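Local atomic coordinates of phosphoribosylformylglycinamidine cyclo-ligase (Thermus thermophilus HB8, PDB entry 5AVM), a protein that probably catalyses the ATP-dependent ring closure of formylglycinamidine ribonucleotide to 5-aminoimidazole ribonucleotide in de novo purine biosynthesis. Residues P185-Y190 with R219-Y224. Sequence-based numbering, arbitrary orientation.
Sequences PHTNGY and RPHRAY. With SO4 (sulfate ion), chain L.
His186 lays one face of its imidazole on the ring of His221 in a face-to-face stack, centroids 3.9 Å apart and planes tilted by 24°. The overlap is uneven: His186 ND1 sits over the centre of the His221 ring, whereas on the His186 side it is His221 CD2 that lies above the face, toward the rim. His221 turns its ring edge to Thr187, its CG lying anti to the backbone N (chi1 -171°), and Thr187 OG1 meets His221 ND1 at 2.7 Å in a hydrogen bond. His243 takes the far nitrogen, NE2, so both ring nitrogens of His221 are held; Thr187 OG1 also bonds to His86. Beyond the stack, His186 NE2 packs 3.5 Å from Arg222 CB, and Tyr224 OH, itself bonded to the carbonyl of Pro181, lies in the plane of the His186 ring, 3.7 Å from CE1. A water joins the backbones, accepting from His186 N at 2.8 Å and donating to Arg219 O. Replacing His186 by alanine is likely to strip one face of His221 of its stacking partner and open a gap beside Arg222 and Tyr224. Gly189, the N-cap of helix 190-196, and Tyr190 donate their backbone N-H groups to sulfate O4 and O3, the ion probably coming from the crystallisation liquor. Two loops of the AIR synthase C-terminal family region thus meet, buried, where helix 79-92 of the N-terminal region packs on them.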
ATOM      1  N   PRO B 185     -12.242 -20.082   1.632  1.00 23.96           N
ATOM      2  CA  PRO B 185     -11.858 -19.133   2.680  1.00 23.41           C
ATOM      3  C   PRO B 185     -11.510 -17.739   2.154  1.00 23.43           C
ATOM      4  O   PRO B 185     -11.476 -16.770   2.911  1.00 25.78           O
ATOM      5  CB  PRO B 185     -10.664 -19.821   3.347  1.00 23.26           C
ATOM      6  CG  PRO B 185     -10.899 -21.298   3.053  1.00 21.43           C
ATOM      7  CD  PRO B 185     -11.347 -21.251   1.620  1.00 21.23           C
ATOM      8  N   HIS B 186     -11.276 -17.637   0.851  1.00 21.98           N
ATOM      9  CA  HIS B 186     -10.908 -16.361   0.253  1.00 20.94           C
ATOM     10  C   HIS B 186      -9.575 -15.905   0.825  1.00 21.07           C
ATOM     11  O   HIS B 186      -8.577 -16.615   0.688  1.00 22.29           O
ATOM     12  CB  HIS B 186     -11.999 -15.317   0.494  1.00 19.68           C
ATOM     13  CG  HIS B 186     -13.097 -15.357  -0.526  1.00 18.55           C
ATOM     14  ND1 HIS B 186     -14.117 -14.434  -0.560  1.00 17.96           N
ATOM     15  CD2 HIS B 186     -13.299 -16.180  -1.582  1.00 18.67           C
ATOM     16  CE1 HIS B 186     -14.898 -14.681  -1.596  1.00 18.82           C
ATOM     17  NE2 HIS B 186     -14.423 -15.735  -2.234  1.00 20.37           N
ATOM     18  N   THR B 187      -9.539 -14.749   1.478  1.00 21.10           N
ATOM     19  CA  THR B 187      -8.273 -14.266   2.017  1.00 22.32           C
ATOM     20  C   THR B 187      -8.280 -13.771   3.457  1.00 23.91           C
ATOM     21  O   THR B 187      -7.602 -12.799   3.798  1.00 26.12           O
ATOM     22  CB  THR B 187      -7.659 -13.159   1.112  1.00 20.99           C
ATOM     23  OG1 THR B 187      -8.680 -12.246   0.700  1.00 21.43           O
ATOM     24  CG2 THR B 187      -7.010 -13.768  -0.113  1.00 20.00           C
ATOM     25  N   ASN B 188      -9.037 -14.442   4.311  1.00 23.85           N
ATOM     26  CA  ASN B 188      -9.072 -14.078   5.716  1.00 25.51           C
ATOM     27  C   ASN B 188      -9.237 -15.343   6.550  1.00 27.04           C
ATOM     28  O   ASN B 188      -9.953 -16.262   6.151  1.00 26.55           O
ATOM     29  CB  ASN B 188     -10.212 -13.093   5.998  1.00 25.17           C
ATOM     30  CG  ASN B 188      -9.843 -11.652   5.655  1.00 25.58           C
ATOM     31  OD1 ASN B 188      -9.095 -10.997   6.385  1.00 26.90           O
ATOM     32  ND2 ASN B 188     -10.362 -11.158   4.538  1.00 21.58           N
ATOM     33  N   GLY B 189      -8.551 -15.391   7.692  1.00 27.71           N
ATOM     34  CA  GLY B 189      -8.639 -16.535   8.583  1.00 27.21           C
ATOM     35  C   GLY B 189      -7.652 -17.645   8.287  1.00 28.19           C
ATOM     36  O   GLY B 189      -7.766 -18.747   8.821  1.00 29.12           O
ATOM     37  N   TYR B 190      -6.670 -17.370   7.441  1.00 26.43           N
ATOM     38  CA  TYR B 190      -5.709 -18.395   7.121  1.00 26.63           C
ATOM     39  C   TYR B 190      -4.701 -18.668   8.220  1.00 28.52           C
ATOM     40  O   TYR B 190      -3.847 -19.541   8.077  1.00 29.99           O
ATOM     41  CB  TYR B 190      -5.000 -18.070   5.813  1.00 26.03           C
ATOM     42  CG  TYR B 190      -5.830 -18.438   4.608  1.00 26.24           C
ATOM     43  CD1 TYR B 190      -6.930 -17.662   4.226  1.00 26.18           C
ATOM     44  CD2 TYR B 190      -5.539 -19.582   3.865  1.00 26.10           C
ATOM     45  CE1 TYR B 190      -7.717 -18.018   3.135  1.00 25.68           C
ATOM     46  CE2 TYR B 190      -6.319 -19.946   2.774  1.00 27.56           C
ATOM     47  CZ  TYR B 190      -7.404 -19.158   2.416  1.00 26.66           C
ATOM     48  OH  TYR B 190      -8.156 -19.507   1.321  1.00 29.22           O
ATOM     49  N   ARG B 219      -7.850 -21.910  -3.528  1.00 31.87           N
ATOM     50  CA  ARG B 219      -8.738 -21.391  -4.563  1.00 31.00           C
ATOM     51  C   ARG B 219      -8.788 -19.881  -4.341  1.00 30.43           C
ATOM     52  O   ARG B 219      -9.131 -19.408  -3.250  1.00 30.86           O
ATOM     53  CB  ARG B 219     -10.139 -21.994  -4.432  1.00 30.76           C
ATOM     54  CG  ARG B 219     -11.144 -21.452  -5.435  1.00 30.30           C
ATOM     55  CD  ARG B 219     -12.209 -22.489  -5.738  1.00 32.50           C
ATOM     56  NE  ARG B 219     -11.666 -23.628  -6.490  1.00 33.68           N
ATOM     57  CZ  ARG B 219     -11.868 -24.904  -6.169  1.00 33.40           C
ATOM     58  NH1 ARG B 219     -12.601 -25.216  -5.104  1.00 33.81           N
ATOM     59  NH2 ARG B 219     -11.338 -25.867  -6.912  1.00 30.84           N
ATOM     60  N   PRO B 220      -8.437 -19.103  -5.374  1.00 28.89           N
ATOM     61  CA  PRO B 220      -8.431 -17.642  -5.289  1.00 27.28           C
ATOM     62  C   PRO B 220      -9.688 -16.957  -4.749  1.00 26.34           C
ATOM     63  O   PRO B 220     -10.802 -17.469  -4.865  1.00 25.27           O
ATOM     64  CB  PRO B 220      -8.121 -17.220  -6.725  1.00 28.04           C
ATOM     65  CG  PRO B 220      -7.272 -18.353  -7.232  1.00 27.66           C
ATOM     66  CD  PRO B 220      -8.014 -19.555  -6.713  1.00 28.20           C
ATOM     67  N   HIS B 221      -9.479 -15.790  -4.146  1.00 25.13           N
ATOM     68  CA  HIS B 221     -10.557 -14.959  -3.622  1.00 21.79           C
ATOM     69  C   HIS B 221     -11.423 -14.655  -4.855  1.00 20.68           C
ATOM     70  O   HIS B 221     -10.899 -14.290  -5.904  1.00 19.65           O
ATOM     71  CB  HIS B 221      -9.955 -13.669  -3.055  1.00 19.60           C
ATOM     72  CG  HIS B 221     -10.922 -12.819  -2.291  1.00 18.77           C
ATOM     73  ND1 HIS B 221     -10.788 -12.573  -0.941  1.00 19.42           N
ATOM     74  CD2 HIS B 221     -12.032 -12.153  -2.685  1.00 17.76           C
ATOM     75  CE1 HIS B 221     -11.775 -11.794  -0.536  1.00 16.25           C
ATOM     76  NE2 HIS B 221     -12.543 -11.524  -1.576  1.00 17.44           N
ATOM     77  N   ARG B 222     -12.737 -14.815  -4.737  1.00 20.58           N
ATOM     78  CA  ARG B 222     -13.633 -14.574  -5.865  1.00 21.72           C
ATOM     79  C   ARG B 222     -14.041 -13.108  -6.062  1.00 22.07           C
ATOM     80  O   ARG B 222     -14.449 -12.433  -5.114  1.00 21.73           O
ATOM     81  CB  ARG B 222     -14.885 -15.438  -5.706  1.00 22.25           C
ATOM     82  CG  ARG B 222     -15.873 -15.362  -6.849  1.00 25.16           C
ATOM     83  CD  ARG B 222     -16.887 -16.488  -6.740  1.00 28.03           C
ATOM     84  NE  ARG B 222     -16.246 -17.786  -6.949  1.00 33.31           N
ATOM     85  CZ  ARG B 222     -16.809 -18.968  -6.689  1.00 35.46           C
ATOM     86  NH1 ARG B 222     -18.040 -19.034  -6.198  1.00 35.84           N
ATOM     87  NH2 ARG B 222     -16.140 -20.090  -6.923  1.00 34.51           N
ATOM     88  N   ALA B 223     -13.935 -12.630  -7.301  1.00 22.30           N
ATOM     89  CA  ALA B 223     -14.313 -11.262  -7.649  1.00 22.38           C
ATOM     90  C   ALA B 223     -15.759 -11.226  -8.120  1.00 23.24           C
ATOM     91  O   ALA B 223     -16.203 -12.121  -8.837  1.00 24.17           O
ATOM     92  CB  ALA B 223     -13.410 -10.729  -8.750  1.00 22.14           C
ATOM     93  N   TYR B 224     -16.487 -10.183  -7.730  1.00 24.25           N
ATOM     94  CA  TYR B 224     -17.886 -10.036  -8.120  1.00 23.86           C
ATOM     95  C   TYR B 224     -18.127  -8.877  -9.078  1.00 24.62           C
ATOM     96  O   TYR B 224     -19.233  -8.335  -9.141  1.00 23.04           O
ATOM     97  CB  TYR B 224     -18.750  -9.869  -6.870  1.00 23.05           C
ATOM     98  CG  TYR B 224     -18.624 -11.053  -5.945  1.00 24.48           C
ATOM     99  CD1 TYR B 224     -19.111 -12.307  -6.317  1.00 24.03           C
ATOM    100  CD2 TYR B 224     -17.937 -10.945  -4.742  1.00 24.30           C
ATOM    101  CE1 TYR B 224     -18.907 -13.422  -5.517  1.00 25.99           C
ATOM    102  CE2 TYR B 224     -17.728 -12.048  -3.936  1.00 26.06           C
ATOM    103  CZ  TYR B 224     -18.212 -13.283  -4.328  1.00 26.44           C
ATOM    104  OH  TYR B 224     -17.985 -14.374  -3.526  1.00 29.56           O
TER
HETATM  105  S   SO4 L 401      -5.249 -13.808   7.963  1.00 33.96           S
HETATM  106  O1  SO4 L 401      -4.346 -14.651   8.761  1.00 35.16           O
HETATM  107  O2  SO4 L 401      -4.558 -12.551   7.585  1.00 36.27           O
HETATM  108  O3  SO4 L 401      -5.650 -14.533   6.744  1.00 33.39           O
HETATM  109  O4  SO4 L 401      -6.453 -13.498   8.759  1.00 37.10           O
HETATM  110  O   HOH W   1     -11.519 -19.164  -1.456  1.00 19.93           O